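Local coordinates for protein monovalent Na+/H+ antiporter subunit A (Dietzia sp. DQ12-45-1b, PDB 7D3U) that probably exchanges sodium ions for protons across the cell membrane as the large subunit A of the multi-subunit Mrp antiporter complex, at residues R74-G82 with A112-L120; A85-R93 with G103-F111. All blocks are in the same frame, centred on the assembly; numbering follows the deposited sequence.

In the fold
Contacts 1 and 2 are two levels of one antiparallel helical hairpin, helix 71-94 packed against helix 102-119, both predicted to span the membrane. Contact 2 (85-93 with 103-111) lies nearer the turn joining the helices, contact 1 (74-82 with 112-120) further from it; their centres are about 15 Å apart. The segment axes approach to 9.3 Å in contact 1 and lie further apart, at 11.1 Å, in contact 2, where M88, M108, Y104 and Y105 meet. Dodecyl maltoside touches both helices at both levels, among its partners I79 in contact 1 and L107 in contact 2. Helix 29-45 touches side chains of both levels.

Contact 1 (R74-G82 with A112-L120); sequences RVFTMIVLG and AASMLGLVL. With LMT (dodecyl-beta-D-maltoside), chain Z; LMT (dodecyl-beta-D-maltoside), chain C.
An antiparallel transmembrane helix pair brings T77 against L116, V119 and L120 in a buried, apolar interface. T77 CB meets L116 CD1 at 3.5 Å, while its methyl CG2 reaches V119 CG2, also at 3.5 Å, and L120 CD2. Chi1 of 80° places T77 OG1 between the backbone N and the carbonyl carbon, and CG2 beside the N; the hydroxyl bonds weakly to A73 O in its own helix, and the methyl faces the partner helix. One turn along, V80 lies roughly perpendicular to M115: CG1 touches M115 CB at 3.6 Å, and CG2 touches the methyl CE at the end of the bent methionine chain. The segment axes run antiparallel at 173°, in a hairpin whose helix 71-94 belongs to a region related by sequence to the N-terminus of complex I chain 5. L81 extends the seam, CD1 lying 4.1 Å from L116 CD2 and CD2 touching A112 CB. At the other end F76 contributes CB, 3.7 Å from V119 CG1, while its ring leads away to Y248 and helix 312-341. Elsewhere on helix 71-94, I79 CD1 packs on a dodecyl maltoside chain, 3.6 Å from C9.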
loop_
_atom_site.group_PDB
_atom_site.type_symbol
_atom_site.label_atom_id
_atom_site.label_comp_id
_atom_site.label_asym_id
_atom_site.label_seq_id
_atom_site.Cartn_x
_atom_site.Cartn_y
_atom_site.Cartn_z
ATOM N N ARG B 74 -40.809 -10.555 -29.455
ATOM C CA ARG B 74 -41.250 -11.756 -30.158
ATOM C C ARG B 74 -40.743 -11.782 -31.593
ATOM O O ARG B 74 -40.612 -12.860 -32.183
ATOM C CB ARG B 74 -42.772 -11.866 -30.139
ATOM C CG ARG B 74 -43.262 -13.281 -30.371
ATOM C CD ARG B 74 -44.754 -13.340 -30.618
ATOM N NE ARG B 74 -45.270 -14.686 -30.398
ATOM C CZ ARG B 74 -46.475 -15.096 -30.774
ATOM N NH1 ARG B 74 -46.859 -16.341 -30.530
ATOM N NH2 ARG B 74 -47.298 -14.263 -31.396
ATOM N N VAL B 75 -40.451 -10.615 -32.167
ATOM C CA VAL B 75 -39.869 -10.574 -33.503
ATOM C C VAL B 75 -38.348 -10.676 -33.435
ATOM O O VAL B 75 -37.723 -11.351 -34.262
ATOM C CB VAL B 75 -40.324 -9.299 -34.236
ATOM C CG1 VAL B 75 -39.532 -9.105 -35.514
ATOM C CG2 VAL B 75 -41.806 -9.370 -34.538
ATOM N N PHE B 76 -37.728 -10.033 -32.443
ATOM C CA PHE B 76 -36.269 -9.995 -32.418
ATOM C C PHE B 76 -35.644 -11.304 -31.942
ATOM O O PHE B 76 -34.593 -11.695 -32.459
ATOM C CB PHE B 76 -35.785 -8.826 -31.567
ATOM C CG PHE B 76 -35.449 -7.605 -32.371
ATOM C CD1 PHE B 76 -36.452 -6.816 -32.903
ATOM C CD2 PHE B 76 -34.135 -7.257 -32.615
ATOM C CE1 PHE B 76 -36.150 -5.698 -33.649
ATOM C CE2 PHE B 76 -33.828 -6.140 -33.360
ATOM C CZ PHE B 76 -34.837 -5.359 -33.878
ATOM N N THR B 77 -36.253 -12.000 -30.979
ATOM C CA THR B 77 -35.769 -13.338 -30.641
ATOM C C THR B 77 -35.832 -14.258 -31.847
ATOM O O THR B 77 -34.930 -15.074 -32.059
ATOM C CB THR B 77 -36.564 -13.952 -29.489
ATOM O OG1 THR B 77 -37.804 -14.477 -29.981
ATOM C CG2 THR B 77 -36.807 -12.959 -28.376
ATOM N N MET B 78 -36.890 -14.148 -32.647
ATOM C CA MET B 78 -36.980 -14.964 -33.851
ATOM C C MET B 78 -35.886 -14.593 -34.842
ATOM O O MET B 78 -35.190 -15.468 -35.367
ATOM C CB MET B 78 -38.360 -14.816 -34.486
ATOM C CG MET B 78 -39.482 -15.375 -33.635
ATOM S SD MET B 78 -39.292 -17.135 -33.299
ATOM C CE MET B 78 -39.517 -17.814 -34.941
ATOM N N ILE B 79 -35.700 -13.293 -35.093
ATOM C CA ILE B 79 -34.712 -12.874 -36.082
ATOM C C ILE B 79 -33.291 -13.136 -35.598
ATOM O O ILE B 79 -32.355 -13.138 -36.405
ATOM C CB ILE B 79 -34.895 -11.389 -36.447
ATOM C CG1 ILE B 79 -34.176 -11.066 -37.752
ATOM C CG2 ILE B 79 -34.320 -10.499 -35.372
ATOM C CD1 ILE B 79 -34.414 -12.081 -38.844
ATOM N N VAL B 80 -33.102 -13.361 -34.303
ATOM C CA VAL B 80 -31.788 -13.728 -33.783
ATOM C C VAL B 80 -31.572 -15.233 -33.841
ATOM O O VAL B 80 -30.572 -15.706 -34.385
ATOM C CB VAL B 80 -31.620 -13.193 -32.346
ATOM C CG1 VAL B 80 -30.510 -13.938 -31.634
ATOM C CG2 VAL B 80 -31.329 -11.708 -32.371
ATOM N N LEU B 81 -32.510 -16.009 -33.293
ATOM C CA LEU B 81 -32.326 -17.451 -33.211
ATOM C C LEU B 81 -32.412 -18.122 -34.575
ATOM O O LEU B 81 -31.713 -19.109 -34.811
ATOM C CB LEU B 81 -33.352 -18.058 -32.257
ATOM C CG LEU B 81 -33.162 -17.722 -30.779
ATOM C CD1 LEU B 81 -34.195 -18.438 -29.933
ATOM C CD2 LEU B 81 -31.761 -18.082 -30.329
ATOM N N GLY B 82 -33.240 -17.613 -35.490
ATOM C CA GLY B 82 -33.294 -18.204 -36.815
ATOM C C GLY B 82 -32.008 -18.001 -37.591
ATOM O O GLY B 82 -31.504 -18.928 -38.233
ATOM N N ALA B 112 -25.782 -16.227 -29.258
ATOM C CA ALA B 112 -27.231 -16.305 -29.385
ATOM C C ALA B 112 -27.915 -16.229 -28.028
ATOM O O ALA B 112 -28.966 -15.597 -27.900
ATOM C CB ALA B 112 -27.627 -17.591 -30.104
ATOM N N ALA B 113 -27.335 -16.857 -27.006
ATOM C CA ALA B 113 -27.934 -16.799 -25.677
ATOM C C ALA B 113 -27.892 -15.384 -25.115
ATOM O O ALA B 113 -28.866 -14.921 -24.511
ATOM C CB ALA B 113 -27.227 -17.772 -24.738
ATOM N N SER B 114 -26.780 -14.678 -25.315
ATOM C CA SER B 114 -26.685 -13.308 -24.826
ATOM C C SER B 114 -27.625 -12.385 -25.589
ATOM O O SER B 114 -28.239 -11.490 -24.999
ATOM C CB SER B 114 -25.243 -12.819 -24.928
ATOM O OG SER B 114 -24.384 -13.597 -24.116
ATOM N N MET B 115 -27.769 -12.598 -26.899
ATOM C CA MET B 115 -28.731 -11.810 -27.662
ATOM C C MET B 115 -30.154 -12.084 -27.199
ATOM O O MET B 115 -30.967 -11.159 -27.082
ATOM C CB MET B 115 -28.593 -12.104 -29.151
ATOM C CG MET B 115 -27.802 -11.070 -29.901
ATOM S SD MET B 115 -28.213 -9.390 -29.396
ATOM C CE MET B 115 -29.724 -9.117 -30.312
ATOM N N LEU B 116 -30.475 -13.353 -26.940
ATOM C CA LEU B 116 -31.790 -13.700 -26.418
ATOM C C LEU B 116 -32.041 -13.020 -25.081
ATOM O O LEU B 116 -33.127 -12.486 -24.842
ATOM C CB LEU B 116 -31.909 -15.217 -26.278
ATOM C CG LEU B 116 -33.319 -15.767 -26.107
ATOM C CD1 LEU B 116 -34.188 -15.267 -27.226
ATOM C CD2 LEU B 116 -33.303 -17.279 -26.092
ATOM N N GLY B 117 -31.041 -13.025 -24.200
ATOM C CA GLY B 117 -31.178 -12.321 -22.939
ATOM C C GLY B 117 -31.346 -10.826 -23.109
ATOM O O GLY B 117 -32.031 -10.181 -22.311
ATOM N N LEU B 118 -30.728 -10.255 -24.143
ATOM C CA LEU B 118 -30.849 -8.818 -24.365
ATOM C C LEU B 118 -32.234 -8.450 -24.878
ATOM O O LEU B 118 -32.843 -7.490 -24.396
ATOM C CB LEU B 118 -29.770 -8.348 -25.337
ATOM C CG LEU B 118 -29.860 -6.904 -25.825
ATOM C CD1 LEU B 118 -29.939 -5.946 -24.657
ATOM C CD2 LEU B 118 -28.660 -6.586 -26.678
ATOM N N VAL B 119 -32.752 -9.197 -25.855
ATOM C CA VAL B 119 -34.066 -8.859 -26.393
ATOM C C VAL B 119 -35.169 -9.270 -25.428
ATOM O O VAL B 119 -36.240 -8.654 -25.402
ATOM C CB VAL B 119 -34.261 -9.493 -27.781
ATOM C CG1 VAL B 119 -33.343 -8.835 -28.792
ATOM C CG2 VAL B 119 -34.001 -10.976 -27.724
ATOM N N LEU B 120 -34.940 -10.307 -24.630
ATOM C CA LEU B 120 -35.879 -10.729 -23.590
ATOM C C LEU B 120 -35.538 -10.096 -22.250
ATOM O O LEU B 120 -35.371 -10.790 -21.251
ATOM C CB LEU B 120 -35.890 -12.247 -23.479
ATOM C CG LEU B 120 -36.499 -13.010 -24.647
ATOM C CD1 LEU B 120 -36.562 -14.483 -24.323
ATOM C CD2 LEU B 120 -37.876 -12.466 -24.937
HETATM C C1B LMT Z . -52.259 -16.082 -38.789
HETATM C C2B LMT Z . -52.966 -17.432 -38.577
HETATM C C3B LMT Z . -53.524 -17.972 -39.908
HETATM C C4B LMT Z . -52.505 -17.774 -41.053
HETATM C C5B LMT Z . -52.172 -16.273 -41.147
HETATM C C6B LMT Z . -52.764 -15.692 -42.426
HETATM O O1B LMT Z . -50.884 -16.278 -38.689
HETATM O O2B LMT Z . -52.034 -18.294 -38.062
HETATM O O3B LMT Z . -54.750 -17.433 -40.201
HETATM O "O4'" LMT Z . -51.350 -18.483 -40.807
HETATM O O5B LMT Z . -52.599 -15.531 -40.026
HETATM O O6B LMT Z . -52.387 -14.382 -42.566
HETATM C "C1'" LMT Z . -47.432 -14.602 -37.316
HETATM C "C2'" LMT Z . -48.659 -14.200 -36.481
HETATM C "C3'" LMT Z . -49.893 -15.058 -36.878
HETATM C "C4'" LMT Z . -50.064 -15.165 -38.407
HETATM C "C5'" LMT Z . -48.668 -15.491 -38.979
HETATM C "C6'" LMT Z . -48.648 -15.748 -40.459
HETATM O "O1'" LMT Z . -46.386 -13.758 -37.088
HETATM O "O2'" LMT Z . -48.372 -14.434 -35.162
HETATM O "O3'" LMT Z . -51.021 -14.536 -36.319
HETATM O "O5'" LMT Z . -47.768 -14.472 -38.676
HETATM O "O6'" LMT Z . -49.232 -14.651 -41.034
HETATM C C1 LMT Z . -45.161 -14.220 -37.612
HETATM C C2 LMT Z . -44.167 -14.147 -36.483
HETATM C C3 LMT Z . -42.735 -14.230 -36.899
HETATM C C4 LMT Z . -42.497 -13.131 -37.896
HETATM C C5 LMT Z . -41.360 -13.478 -38.791
HETATM C C6 LMT Z . -40.042 -13.361 -38.105
HETATM C C7 LMT Z . -38.965 -13.184 -39.131
HETATM C C8 LMT Z . -37.876 -14.162 -38.868
HETATM C C9 LMT Z . -36.961 -14.382 -40.027
HETATM C C10 LMT Z . -35.898 -15.348 -39.584
HETATM C C11 LMT Z . -35.739 -16.471 -40.558
HETATM C C12 LMT Z . -34.545 -17.308 -40.247
HETATM C C1 LMT C . -49.898 -19.884 -36.245
HETATM C C2 LMT C . -48.735 -19.895 -37.051
HETATM C C3 LMT C . -47.546 -19.254 -36.622
HETATM C C4 LMT C . -46.434 -19.299 -37.555
HETATM C C5 LMT C . -45.122 -19.491 -36.924
HETATM C C6 LMT C . -43.820 -18.958 -37.362
HETATM C C7 LMT C . -42.704 -18.907 -36.496
HETATM C C8 LMT C . -41.911 -18.793 -37.612
HETATM C C9 LMT C . -40.549 -18.784 -37.499
#

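Contact 2 (A85-R93 with G103-F111); sequences AVVMAYSSR and GYYGLMTLF. With LMT (dodecyl-beta-D-maltoside), chain U; LMT (dodecyl-beta-D-maltoside), chain T.
S91 and Y104 make the polar link between the helices: S91 OG gives a weak hydrogen bond of 2.9 Å to Y104 OH. Y104 gets there with CG anti to the backbone N (chi1 167°), which sends the ring across the gap between the helices, and S91 CB also lies close to the phenol oxygen. A leucine in place of Y104 would probably leave S91 OG without this partner and open a gap beside M108 and Y105, whose side chains rest against the ring. In the sulfur-aromatic contact, a Met-aromatic pair, M88 SD sits at the edge of the Y105 ring, 5.2 Å from its centroid and 79° off the ring normal, with the M88 and Y105 side chains running antiparallel alongside each other. The Y105 ring has Y104 CD1 over its centre on one face, and M108 CG lies above one face of the Y104 ring, toward its rim. These large side chains fill the part of the transmembrane hairpin near its turn, where the segment axes run antiparallel, at 165°. The apolar contacts centre on M88 CE, which the bend at chi2 puts 3.5 Å from M108 CB and 3.6 Å from T109 CG2. M108 CE in turn reaches V87 CG1 at 3.6 Å. Within helix 102-119, T109 OG1 bonds to Y105 O at 2.9 Å, tilted from the carbonyl plane; that oxygen also accepts from T109 N. Behind Y104 and M108 stands helix 231-240, with V233 against both.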
loop_
_atom_site.group_PDB
_atom_site.type_symbol
_atom_site.label_atom_id
_atom_site.label_comp_id
_atom_site.label_asym_id
_atom_site.label_seq_id
_atom_site.Cartn_x
_atom_site.Cartn_y
_atom_site.Cartn_z
ATOM N N ALA B 85 -29.438 -20.289 -36.079
ATOM C CA ALA B 85 -29.599 -21.667 -36.523
ATOM C C ALA B 85 -29.098 -21.850 -37.948
ATOM O O ALA B 85 -28.405 -22.830 -38.246
ATOM C CB ALA B 85 -31.063 -22.085 -36.417
ATOM N N VAL B 86 -29.441 -20.925 -38.846
ATOM C CA VAL B 86 -28.984 -21.076 -40.222
ATOM C C VAL B 86 -27.473 -20.902 -40.305
ATOM O O VAL B 86 -26.810 -21.553 -41.123
ATOM C CB VAL B 86 -29.737 -20.106 -41.153
ATOM C CG1 VAL B 86 -29.192 -20.158 -42.568
ATOM C CG2 VAL B 86 -31.220 -20.412 -41.139
ATOM N N VAL B 87 -26.888 -20.086 -39.425
ATOM C CA VAL B 87 -25.442 -19.919 -39.435
ATOM C C VAL B 87 -24.760 -21.156 -38.870
ATOM O O VAL B 87 -23.678 -21.532 -39.324
ATOM C CB VAL B 87 -25.049 -18.641 -38.674
ATOM C CG1 VAL B 87 -23.603 -18.697 -38.238
ATOM C CG2 VAL B 87 -25.276 -17.426 -39.549
ATOM N N MET B 88 -25.381 -21.830 -37.901
ATOM C CA MET B 88 -24.833 -23.101 -37.439
ATOM C C MET B 88 -24.907 -24.157 -38.533
ATOM O O MET B 88 -23.956 -24.922 -38.737
ATOM C CB MET B 88 -25.575 -23.581 -36.195
ATOM C CG MET B 88 -25.402 -22.689 -34.994
ATOM S SD MET B 88 -23.701 -22.171 -34.756
ATOM C CE MET B 88 -23.961 -20.912 -33.522
ATOM N N ALA B 89 -26.034 -24.213 -39.247
ATOM C CA ALA B 89 -26.167 -25.164 -40.343
ATOM C C ALA B 89 -25.163 -24.883 -41.453
ATOM O O ALA B 89 -24.711 -25.812 -42.130
ATOM C CB ALA B 89 -27.590 -25.131 -40.894
ATOM N N TYR B 90 -24.805 -23.616 -41.654
ATOM C CA TYR B 90 -23.808 -23.278 -42.663
ATOM C C TYR B 90 -22.390 -23.548 -42.166
ATOM O O TYR B 90 -21.532 -23.996 -42.935
ATOM C CB TYR B 90 -23.972 -21.817 -43.072
ATOM C CG TYR B 90 -22.774 -21.206 -43.748
ATOM C CD1 TYR B 90 -22.568 -21.362 -45.109
ATOM C CD2 TYR B 90 -21.859 -20.452 -43.030
ATOM C CE1 TYR B 90 -21.480 -20.799 -45.732
ATOM C CE2 TYR B 90 -20.768 -19.885 -43.644
ATOM C CZ TYR B 90 -20.584 -20.062 -44.994
ATOM O OH TYR B 90 -19.496 -19.498 -45.608
ATOM N N SER B 91 -22.131 -23.288 -40.884
ATOM C CA SER B 91 -20.805 -23.476 -40.315
ATOM C C SER B 91 -20.467 -24.940 -40.097
ATOM O O SER B 91 -19.285 -25.278 -39.984
ATOM C CB SER B 91 -20.696 -22.726 -38.991
ATOM O OG SER B 91 -19.426 -22.937 -38.402
ATOM N N SER B 92 -21.472 -25.813 -40.021
ATOM C CA SER B 92 -21.178 -27.237 -39.918
ATOM C C SER B 92 -20.467 -27.746 -41.163
ATOM O O SER B 92 -19.735 -28.738 -41.096
ATOM C CB SER B 92 -22.462 -28.026 -39.691
ATOM O OG SER B 92 -22.181 -29.410 -39.638
ATOM N N ARG B 93 -20.673 -27.088 -42.304
ATOM C CA ARG B 93 -19.971 -27.430 -43.533
ATOM C C ARG B 93 -18.893 -26.429 -43.916
ATOM O O ARG B 93 -18.037 -26.759 -44.741
ATOM C CB ARG B 93 -20.961 -27.560 -44.698
ATOM C CG ARG B 93 -21.700 -28.884 -44.742
ATOM C CD ARG B 93 -20.767 -30.047 -44.474
ATOM N NE ARG B 93 -21.498 -31.261 -44.131
ATOM C CZ ARG B 93 -20.997 -32.249 -43.396
ATOM N NH1 ARG B 93 -21.732 -33.319 -43.131
ATOM N NH2 ARG B 93 -19.762 -32.165 -42.924
ATOM N N GLY B 103 -14.136 -23.931 -29.185
ATOM C CA GLY B 103 -13.982 -22.505 -28.964
ATOM C C GLY B 103 -14.856 -21.665 -29.871
ATOM O O GLY B 103 -15.240 -20.549 -29.513
ATOM N N TYR B 104 -15.189 -22.187 -31.050
ATOM C CA TYR B 104 -16.040 -21.452 -31.975
ATOM C C TYR B 104 -17.514 -21.617 -31.629
ATOM O O TYR B 104 -18.270 -20.640 -31.632
ATOM C CB TYR B 104 -15.764 -21.911 -33.407
ATOM C CG TYR B 104 -16.786 -21.461 -34.422
ATOM C CD1 TYR B 104 -17.908 -22.232 -34.695
ATOM C CD2 TYR B 104 -16.620 -20.281 -35.125
ATOM C CE1 TYR B 104 -18.840 -21.829 -35.621
ATOM C CE2 TYR B 104 -17.546 -19.874 -36.057
ATOM C CZ TYR B 104 -18.654 -20.650 -36.299
ATOM O OH TYR B 104 -19.582 -20.248 -37.225
ATOM N N TYR B 105 -17.942 -22.843 -31.324
ATOM C CA TYR B 105 -19.357 -23.089 -31.066
ATOM C C TYR B 105 -19.767 -22.571 -29.694
ATOM O O TYR B 105 -20.828 -21.955 -29.547
ATOM C CB TYR B 105 -19.663 -24.578 -31.201
ATOM C CG TYR B 105 -19.709 -25.043 -32.633
ATOM C CD1 TYR B 105 -20.763 -24.691 -33.460
ATOM C CD2 TYR B 105 -18.696 -25.826 -33.162
ATOM C CE1 TYR B 105 -20.810 -25.108 -34.769
ATOM C CE2 TYR B 105 -18.735 -26.249 -34.470
ATOM C CZ TYR B 105 -19.794 -25.887 -35.270
ATOM O OH TYR B 105 -19.838 -26.305 -36.576
ATOM N N GLY B 106 -18.940 -22.811 -28.676
ATOM C CA GLY B 106 -19.232 -22.309 -27.345
ATOM C C GLY B 106 -19.359 -20.805 -27.273
ATOM O O GLY B 106 -19.913 -20.284 -26.301
ATOM N N LEU B 107 -18.857 -20.092 -28.277
ATOM C CA LEU B 107 -19.029 -18.651 -28.374
ATOM C C LEU B 107 -20.170 -18.259 -29.299
ATOM O O LEU B 107 -20.969 -17.387 -28.954
ATOM C CB LEU B 107 -17.737 -17.993 -28.860
ATOM C CG LEU B 107 -16.606 -17.923 -27.841
ATOM C CD1 LEU B 107 -15.381 -17.281 -28.455
ATOM C CD2 LEU B 107 -17.061 -17.149 -26.624
ATOM N N MET B 108 -20.277 -18.899 -30.463
ATOM C CA MET B 108 -21.316 -18.526 -31.412
ATOM C C MET B 108 -22.707 -18.913 -30.931
ATOM O O MET B 108 -23.694 -18.344 -31.409
ATOM C CB MET B 108 -21.030 -19.159 -32.770
ATOM C CG MET B 108 -20.017 -18.395 -33.593
ATOM S SD MET B 108 -20.735 -16.906 -34.299
ATOM C CE MET B 108 -22.104 -17.620 -35.196
ATOM N N THR B 109 -22.812 -19.860 -30.000
ATOM C CA THR B 109 -24.093 -20.158 -29.373
ATOM C C THR B 109 -24.298 -19.358 -28.094
ATOM O O THR B 109 -25.435 -19.019 -27.754
ATOM C CB THR B 109 -24.207 -21.652 -29.074
ATOM O OG1 THR B 109 -23.305 -21.995 -28.019
ATOM C CG2 THR B 109 -23.878 -22.471 -30.301
ATOM N N LEU B 110 -23.218 -19.053 -27.372
ATOM C CA LEU B 110 -23.324 -18.108 -26.267
ATOM C C LEU B 110 -23.651 -16.712 -26.774
ATOM O O LEU B 110 -24.272 -15.921 -26.058
ATOM C CB LEU B 110 -22.032 -18.096 -25.454
ATOM C CG LEU B 110 -22.008 -17.244 -24.188
ATOM C CD1 LEU B 110 -21.443 -18.043 -23.034
ATOM C CD2 LEU B 110 -21.193 -15.985 -24.411
ATOM N N PHE B 111 -23.239 -16.393 -28.003
ATOM C CA PHE B 111 -23.681 -15.159 -28.638
ATOM C C PHE B 111 -25.194 -15.130 -28.783
ATOM O O PHE B 111 -25.831 -14.119 -28.464
ATOM C CB PHE B 111 -23.021 -15.012 -30.007
ATOM C CG PHE B 111 -22.694 -13.598 -30.374
ATOM C CD1 PHE B 111 -23.141 -12.544 -29.600
ATOM C CD2 PHE B 111 -21.930 -13.322 -31.493
ATOM C CE1 PHE B 111 -22.836 -11.244 -29.938
ATOM C CE2 PHE B 111 -21.620 -12.026 -31.834
ATOM C CZ PHE B 111 -22.075 -10.984 -31.057
HETATM C C1 LMT U . -9.705 -22.865 -29.767
HETATM C C2 LMT U . -10.111 -21.565 -29.144
HETATM C C3 LMT U . -10.669 -21.634 -27.762
HETATM C C4 LMT U . -11.337 -20.315 -27.484
HETATM C C5 LMT U . -11.876 -20.287 -26.095
HETATM C C6 LMT U . -12.762 -19.110 -25.862
HETATM C C7 LMT U . -13.289 -19.144 -24.459
HETATM C C8 LMT U . -14.313 -18.075 -24.298
HETATM C C9 LMT U . -14.951 -18.043 -22.949
HETATM C C10 LMT U . -16.233 -17.270 -23.068
HETATM C C11 LMT U . -16.063 -15.858 -22.611
HETATM C C12 LMT U . -17.372 -15.205 -22.324
HETATM C C1 LMT T . -10.233 -26.310 -28.145
HETATM C C2 LMT T . -11.325 -26.621 -27.167
HETATM C C3 LMT T . -11.703 -25.527 -26.224
HETATM C C4 LMT T . -12.740 -26.077 -25.284
HETATM C C5 LMT T . -13.306 -24.983 -24.445
HETATM C C6 LMT T . -14.340 -24.193 -25.175
HETATM C C7 LMT T . -14.700 -22.975 -24.379
HETATM C C8 LMT T . -15.977 -22.417 -24.897
HETATM C C9 LMT T . -17.150 -22.641 -24.000
HETATM C C10 LMT T . -17.940 -21.365 -23.973
HETATM C C11 LMT T . -19.275 -21.559 -23.328
HETATM C C12 LMT T . -19.166 -21.635 -21.844
#